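SusD superfamily protein (Bacteroides thetaiotaomicron VPI-5482, PDB 3HDX) probably binds polysaccharide at the outer membrane, as a SusD-family protein of carbohydrate uptake and metabolism. Local coordinates at residues D40-D45 against N60-P65; L54-D59 against D67-V72. All coordinates share one frame; numbering follows the deposited sequence. Where two conformers were deposited one is given.

Contact 1. Residues D40-D45 against N60-P65; sequences DLRKGD and NELNKP. With EDO (1,2-ethanediol), chain H.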
loop_
_atom_site.group_PDB
_atom_site.type_symbol
_atom_site.label_atom_id
_atom_site.label_comp_id
_atom_site.label_asym_id
_atom_site.label_seq_id
_atom_site.Cartn_x
_atom_site.Cartn_y
_atom_site.Cartn_z
ATOM N N ASP A 40 -7.372 -5.716 -2.219
ATOM C CA ASP A 40 -7.413 -6.792 -3.204
ATOM C C ASP A 40 -8.764 -7.489 -3.307
ATOM O O ASP A 40 -9.219 -7.814 -4.399
ATOM C CB ASP A 40 -6.365 -7.877 -2.906
ATOM C CG ASP A 40 -4.986 -7.473 -3.301
ATOM O OD1 ASP A 40 -4.719 -7.315 -4.497
ATOM O OD2 ASP A 40 -4.148 -7.321 -2.423
ATOM N N LEU A 41 -9.404 -7.727 -2.162
ATOM C CA LEU A 41 -10.614 -8.572 -2.152
ATOM C C LEU A 41 -11.859 -7.871 -2.666
ATOM O O LEU A 41 -12.669 -8.476 -3.395
ATOM C CB LEU A 41 -10.820 -9.169 -0.754
ATOM C CG LEU A 41 -11.977 -10.177 -0.559
ATOM C CD1 LEU A 41 -11.786 -11.405 -1.457
ATOM C CD2 LEU A 41 -12.000 -10.568 0.930
ATOM N N ARG A 42 -12.030 -6.617 -2.268
ATOM C CA ARG A 42 -13.200 -5.784 -2.593
ATOM C C ARG A 42 -13.317 -5.561 -4.102
ATOM O O ARG A 42 -12.482 -4.902 -4.714
ATOM C CB ARG A 42 -13.112 -4.472 -1.836
ATOM C CG ARG A 42 -14.351 -3.662 -1.854
ATOM C CD ARG A 42 -14.170 -2.416 -1.065
ATOM N NE ARG A 42 -15.409 -1.657 -0.972
ATOM C CZ ARG A 42 -15.473 -0.397 -0.548
ATOM N NH1 ARG A 42 -14.369 0.235 -0.107
ATOM N NH2 ARG A 42 -16.647 0.226 -0.554
ATOM N N LYS A 43 -14.370 -6.129 -4.690
ATOM C CA LYS A 43 -14.594 -6.140 -6.140
ATOM C C LYS A 43 -13.343 -6.594 -6.924
ATOM O O LYS A 43 -13.120 -6.202 -8.075
ATOM C CB LYS A 43 -15.122 -4.791 -6.633
ATOM C CG LYS A 43 -16.450 -4.356 -6.022
ATOM C CD LYS A 43 -17.596 -5.339 -6.284
ATOM C CE LYS A 43 -17.888 -5.533 -7.760
ATOM N NZ LYS A 43 -18.946 -6.564 -8.023
ATOM N N GLY A 44 -12.596 -7.519 -6.308
ATOM C CA GLY A 44 -11.347 -7.964 -6.850
ATOM C C GLY A 44 -11.453 -9.172 -7.734
ATOM O O GLY A 44 -12.543 -9.566 -8.162
ATOM N N ASP A 45 -10.280 -9.764 -7.977
ATOM C CA ASP A 45 -10.140 -10.934 -8.866
ATOM C C ASP A 45 -10.087 -12.232 -8.141
ATOM O O ASP A 45 -9.940 -13.267 -8.795
ATOM C CB ASP A 45 -8.899 -10.756 -9.729
ATOM C CG ASP A 45 -9.036 -9.547 -10.662
ATOM O OD1 ASP A 45 -10.139 -9.392 -11.217
ATOM O OD2 ASP A 45 -8.057 -8.793 -10.830
ATOM N N ASN A 60 -18.817 -6.049 -2.031
ATOM C CA ASN A 60 -19.103 -4.693 -1.540
ATOM C C ASN A 60 -20.398 -4.604 -0.703
ATOM O O ASN A 60 -21.056 -3.553 -0.701
ATOM C CB ASN A 60 -19.117 -3.642 -2.666
ATOM C CG ASN A 60 -18.966 -2.215 -2.129
ATOM O OD1 ASN A 60 -18.213 -2.014 -1.184
ATOM N ND2 ASN A 60 -19.731 -1.243 -2.684
ATOM N N GLU A 61 -20.732 -5.700 0.007
ATOM C CA GLU A 61 -21.910 -5.765 0.886
ATOM C C GLU A 61 -21.391 -5.537 2.301
ATOM O O GLU A 61 -21.438 -6.421 3.162
ATOM C CB GLU A 61 -22.599 -7.126 0.753
ATOM C CG GLU A 61 -23.265 -7.344 -0.577
ATOM C CD GLU A 61 -24.574 -6.576 -0.712
ATOM O OE1 GLU A 61 -24.995 -5.955 0.294
ATOM O OE2 GLU A 61 -25.171 -6.614 -1.817
ATOM N N LEU A 62 -20.895 -4.305 2.536
ATOM C CA LEU A 62 -20.175 -4.001 3.769
ATOM C C LEU A 62 -21.007 -3.773 5.039
ATOM O O LEU A 62 -20.437 -3.640 6.119
ATOM C CB LEU A 62 -19.216 -2.826 3.524
ATOM C CG LEU A 62 -18.275 -2.913 2.316
ATOM C CD1 LEU A 62 -17.342 -1.690 2.340
ATOM C CD2 LEU A 62 -17.486 -4.229 2.268
ATOM N N ASN A 63 -22.326 -3.741 4.843
ATOM C CA ASN A 63 -23.302 -3.655 5.957
ATOM C C ASN A 63 -23.830 -5.006 6.411
ATOM O O ASN A 63 -24.670 -5.069 7.355
ATOM C CB ASN A 63 -24.486 -2.750 5.599
ATOM C CG ASN A 63 -24.345 -1.388 6.150
ATOM O OD1 ASN A 63 -23.377 -1.073 6.850
ATOM N ND2 ASN A 63 -25.317 -0.550 5.841
ATOM N N LYS A 64 -23.348 -6.104 5.823
ATOM C CA LYS A 64 -23.787 -7.435 6.265
ATOM C C LYS A 64 -23.284 -7.710 7.682
ATOM O O LYS A 64 -22.227 -7.208 8.077
ATOM C CB LYS A 64 -23.431 -8.536 5.249
ATOM C CG LYS A 64 -24.355 -8.490 4.016
ATOM C CD LYS A 64 -24.148 -9.682 3.119
ATOM C CE LYS A 64 -25.225 -9.767 2.038
ATOM N NZ LYS A 64 -24.992 -10.820 0.971
ATOM N N PRO A 65 -24.056 -8.493 8.472
ATOM C CA PRO A 65 -23.742 -8.701 9.901
ATOM C C PRO A 65 -22.618 -9.705 10.200
ATOM O O PRO A 65 -22.860 -10.788 10.794
ATOM C CB PRO A 65 -25.110 -9.190 10.461
ATOM C CG PRO A 65 -25.635 -10.054 9.359
ATOM C CD PRO A 65 -25.281 -9.241 8.083
HETATM C C1 EDO H . -13.815 -13.202 -9.140
HETATM O O1 EDO H . -13.730 -11.845 -9.571
HETATM C C2 EDO H . -15.282 -13.541 -8.960
HETATM O O2 EDO H . -15.793 -12.711 -7.904
#

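Contact 2. Residues L54-D59 against D67-V72; sequences LQAVSD and DLLKKV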
loop_
_atom_site.group_PDB
_atom_site.type_symbol
_atom_site.label_atom_id
_atom_site.label_comp_id
_atom_site.label_asym_id
_atom_site.label_seq_id
_atom_site.Cartn_x
_atom_site.Cartn_y
_atom_site.Cartn_z
ATOM N N LEU A 54 -15.854 -13.041 3.900
ATOM C CA LEU A 54 -14.942 -12.634 2.789
ATOM C C LEU A 54 -15.749 -12.381 1.520
ATOM O O LEU A 54 -15.493 -11.428 0.805
ATOM C CB LEU A 54 -13.882 -13.707 2.570
ATOM C CG LEU A 54 -12.900 -14.020 3.700
ATOM C CD1 LEU A 54 -11.906 -15.109 3.294
ATOM C CD2 LEU A 54 -12.127 -12.768 4.156
ATOM N N GLN A 55 -16.788 -13.194 1.272
ATOM C CA GLN A 55 -17.601 -13.000 0.084
ATOM C C GLN A 55 -18.320 -11.629 0.151
ATOM O O GLN A 55 -18.512 -10.962 -0.899
ATOM C CB GLN A 55 -18.612 -14.161 -0.109
ATOM C CG GLN A 55 -19.352 -14.068 -1.429
ATOM C CD GLN A 55 -18.403 -14.197 -2.596
ATOM O OE1 GLN A 55 -17.890 -15.283 -2.879
ATOM N NE2 GLN A 55 -18.105 -13.054 -3.248
ATOM N N ALA A 56 -18.760 -11.231 1.368
ATOM C CA ALA A 56 -19.419 -9.923 1.537
ATOM C C ALA A 56 -18.468 -8.767 1.176
ATOM O O ALA A 56 -18.863 -7.824 0.501
ATOM C CB ALA A 56 -19.998 -9.750 2.927
ATOM N N VAL A 57 -17.201 -8.883 1.586
ATOM C CA VAL A 57 -16.208 -7.871 1.187
ATOM C C VAL A 57 -16.096 -7.831 -0.348
ATOM O O VAL A 57 -16.161 -6.766 -0.982
ATOM C CB VAL A 57 -14.834 -8.144 1.794
ATOM C CG1 VAL A 57 -13.796 -7.123 1.282
ATOM C CG2 VAL A 57 -14.912 -8.182 3.353
ATOM N N SER A 58 -15.900 -9.002 -0.950
ATOM C CA SER A 58 -15.753 -9.110 -2.383
ATOM C C SER A 58 -16.934 -8.491 -3.145
ATOM O O SER A 58 -16.745 -7.796 -4.155
ATOM C CB SER A 58 -15.515 -10.568 -2.783
ATOM O OG SER A 58 -15.371 -10.692 -4.188
ATOM N N ASP A 59 -18.146 -8.700 -2.628
ATOM C CA ASP A 59 -19.347 -8.128 -3.222
ATOM C C ASP A 59 -19.646 -6.693 -2.858
ATOM O O ASP A 59 -20.627 -6.148 -3.361
ATOM C CB ASP A 59 -20.574 -8.955 -2.789
ATOM C CG ASP A 59 -20.578 -10.386 -3.313
ATOM O OD1 ASP A 59 -19.952 -10.688 -4.344
ATOM O OD2 ASP A 59 -21.321 -11.201 -2.695
ATOM N N ASP A 67 -18.705 -10.121 11.833
ATOM C CA ASP A 67 -17.744 -9.535 12.762
ATOM C C ASP A 67 -16.483 -8.972 12.041
ATOM O O ASP A 67 -15.972 -7.926 12.404
ATOM C CB ASP A 67 -17.327 -10.571 13.809
ATOM C CG ASP A 67 -16.666 -9.955 15.044
ATOM O OD1 ASP A 67 -17.139 -8.927 15.542
ATOM O OD2 ASP A 67 -15.697 -10.563 15.537
ATOM N N LEU A 68 -16.017 -9.673 11.006
ATOM C CA LEU A 68 -14.854 -9.217 10.240
ATOM C C LEU A 68 -15.076 -7.809 9.731
ATOM O O LEU A 68 -14.172 -6.974 9.813
ATOM C CB LEU A 68 -14.576 -10.126 9.036
ATOM C CG LEU A 68 -13.449 -9.668 8.078
ATOM C CD1 LEU A 68 -12.113 -9.566 8.819
ATOM C CD2 LEU A 68 -13.342 -10.671 6.882
ATOM N N LEU A 69 -16.253 -7.594 9.151
ATOM C CA LEU A 69 -16.598 -6.300 8.576
ATOM C C LEU A 69 -16.627 -5.213 9.644
ATOM O O LEU A 69 -16.087 -4.088 9.435
ATOM C CB LEU A 69 -17.932 -6.341 7.821
ATOM C CG LEU A 69 -18.023 -7.211 6.565
ATOM C CD1 LEU A 69 -19.447 -7.254 6.014
ATOM C CD2 LEU A 69 -17.069 -6.824 5.533
ATOM N N LYS A 70 -17.217 -5.535 10.801
ATOM C CA LYS A 70 -17.281 -4.573 11.892
ATOM C C LYS A 70 -15.869 -4.182 12.377
ATOM O O LYS A 70 -15.572 -3.001 12.599
ATOM C CB LYS A 70 -18.137 -5.142 13.041
ATOM C CG LYS A 70 -19.585 -5.376 12.635
ATOM C CD LYS A 70 -20.431 -5.837 13.784
ATOM C CE LYS A 70 -21.830 -6.084 13.268
ATOM N NZ LYS A 70 -21.742 -6.909 12.056
ATOM N N LYS A 71 -15.000 -5.171 12.544
ATOM C CA LYS A 71 -13.613 -4.949 12.992
ATOM C C LYS A 71 -12.784 -4.129 12.007
ATOM O O LYS A 71 -12.072 -3.186 12.385
ATOM C CB LYS A 71 -12.919 -6.290 13.225
ATOM C CG LYS A 71 -13.431 -7.046 14.459
ATOM C CD LYS A 71 -12.810 -8.436 14.461
ATOM C CE LYS A 71 -12.843 -9.141 15.818
ATOM N NZ LYS A 71 -12.493 -10.614 15.505
ATOM N N VAL A 72 -12.865 -4.480 10.742
ATOM C CA VAL A 72 -12.110 -3.710 9.725
ATOM C C VAL A 72 -12.600 -2.261 9.677
ATOM O O VAL A 72 -11.786 -1.350 9.560
ATOM C CB VAL A 72 -12.221 -4.353 8.334
ATOM C CG1 VAL A 72 -11.639 -3.464 7.236
ATOM C CG2 VAL A 72 -11.514 -5.702 8.340
#

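Contact 1. Residues D40-D45 against N60-P65
Arg42 meets Asn60 side-on, NE and NH2 both pointing at the single amide oxygen OD1. The two bonds are equal in length, 2.8 Å from Arg42 NE and 2.8 Å from Arg42 NH2 to Asn60 OD1, and both are bent, because two nearly parallel N-H groups must share one acceptor. The oxygen lies close to the guanidinium plane, but the amide is turned 37° against that plane, and both nitrogens reach OD1 from the same face of the amide, NE well above it and NH2 less tilted. Arg42, first residue past helix 34-41, reaches this position with CG anti to the backbone N (chi1 -168°) and its chain extended to NE. Leu62 approaches at about a right angle and sets CD1 over one guanidinium face, toward its rim, 3.5 Å from Arg42 NH2. Lys43 touches Asn60 CB loosely with its aliphatic chain. Asn60 opens the loop between helices 52-58 and 67-73: its positive phi suits a Schellman motif, and its ND2 donates to Gly455 O. An alanine replacing Arg42 takes away both donors and would probably leave Asn60 OD1 without a mate, its amide freer to turn. The contact thus ties two helix ends together through a buried cation met by a neutral amide oxygen and, weakly, by the carbonyls of Ile456 and Tyr457, whose dipoles probably help to offset its charge.

Contact 2. Residues L54-D59 against D67-V72
Val57 and Leu69 form the tight centre of this helix pair, with Val57 CG2 only 3.4 Å from Leu69 CD2, closer than methyl groups usually come. The two side chains slide past each other in opposite directions, so the touch is made by one methyl of each. In Val57 it is CG1 that stands anti to the backbone N (chi1 176°), which leaves CG2 beside that nitrogen and facing Leu69. The branched leucine serves two neighbours at once: while CD2 presses on Val57, CD1 reaches the CB of Ala56 at 4.0 Å. Ala56 points toward the other helix, and its methyl, the whole of its side chain, rests at ordinary distance on CD1.

Leu54 and Leu68 make a second, separate touch. Leu54 starts out away from the partner helix, yet its end swings back, and the two chains cross obliquely to bring Leu54 CD2 within 3.6 Å of Leu68 CD2. Leu68, with CG anti to its own nitrogen, extends toward this meeting point; unlike the other four touching residues, it is partly exposed, so packing eases here toward solvent.

Beyond the contact lie polar pairs, each within its own segment: Asp67 and Lys71, one turn apart, form a salt bridge whose hydrogen bond is weak, and within residues 54-59 Gln55 NE2 bonds weakly to Asp59 OD1. The link between the helices is wholly apolar.

The axes of segments 54-58 and 67-72 approach to 10.0 Å, their N-to-C directions 58° apart, in two consecutive helices joined by a short loop. Helix 34-41 adds Ile37 against both Leu54 and Val57, Leu54 also packs on Val48 of strand 47-48, and Trp458, from a loop, lies against Leu69 and Val72.

The two contacts lie about 6 Å apart between centres, and their segments alternate along the chain. Contact 2 is the buried, apolar one, joining two helices through methyl groups; contact 1 is only partly buried and joins the residues just past helix 34-41 to the loop that leads to the second helix of contact 2, chiefly by polar bonds, with Leu62 as apolar cover. Backbone bonds tie them together: Lys43 N to Ser58 O, and Glu61 N to Ala56 O, each 2.9 Å and probably hydrogen bonds. Trp458 serves both, touching Arg42 and Leu62 in the first and Leu69 in the second.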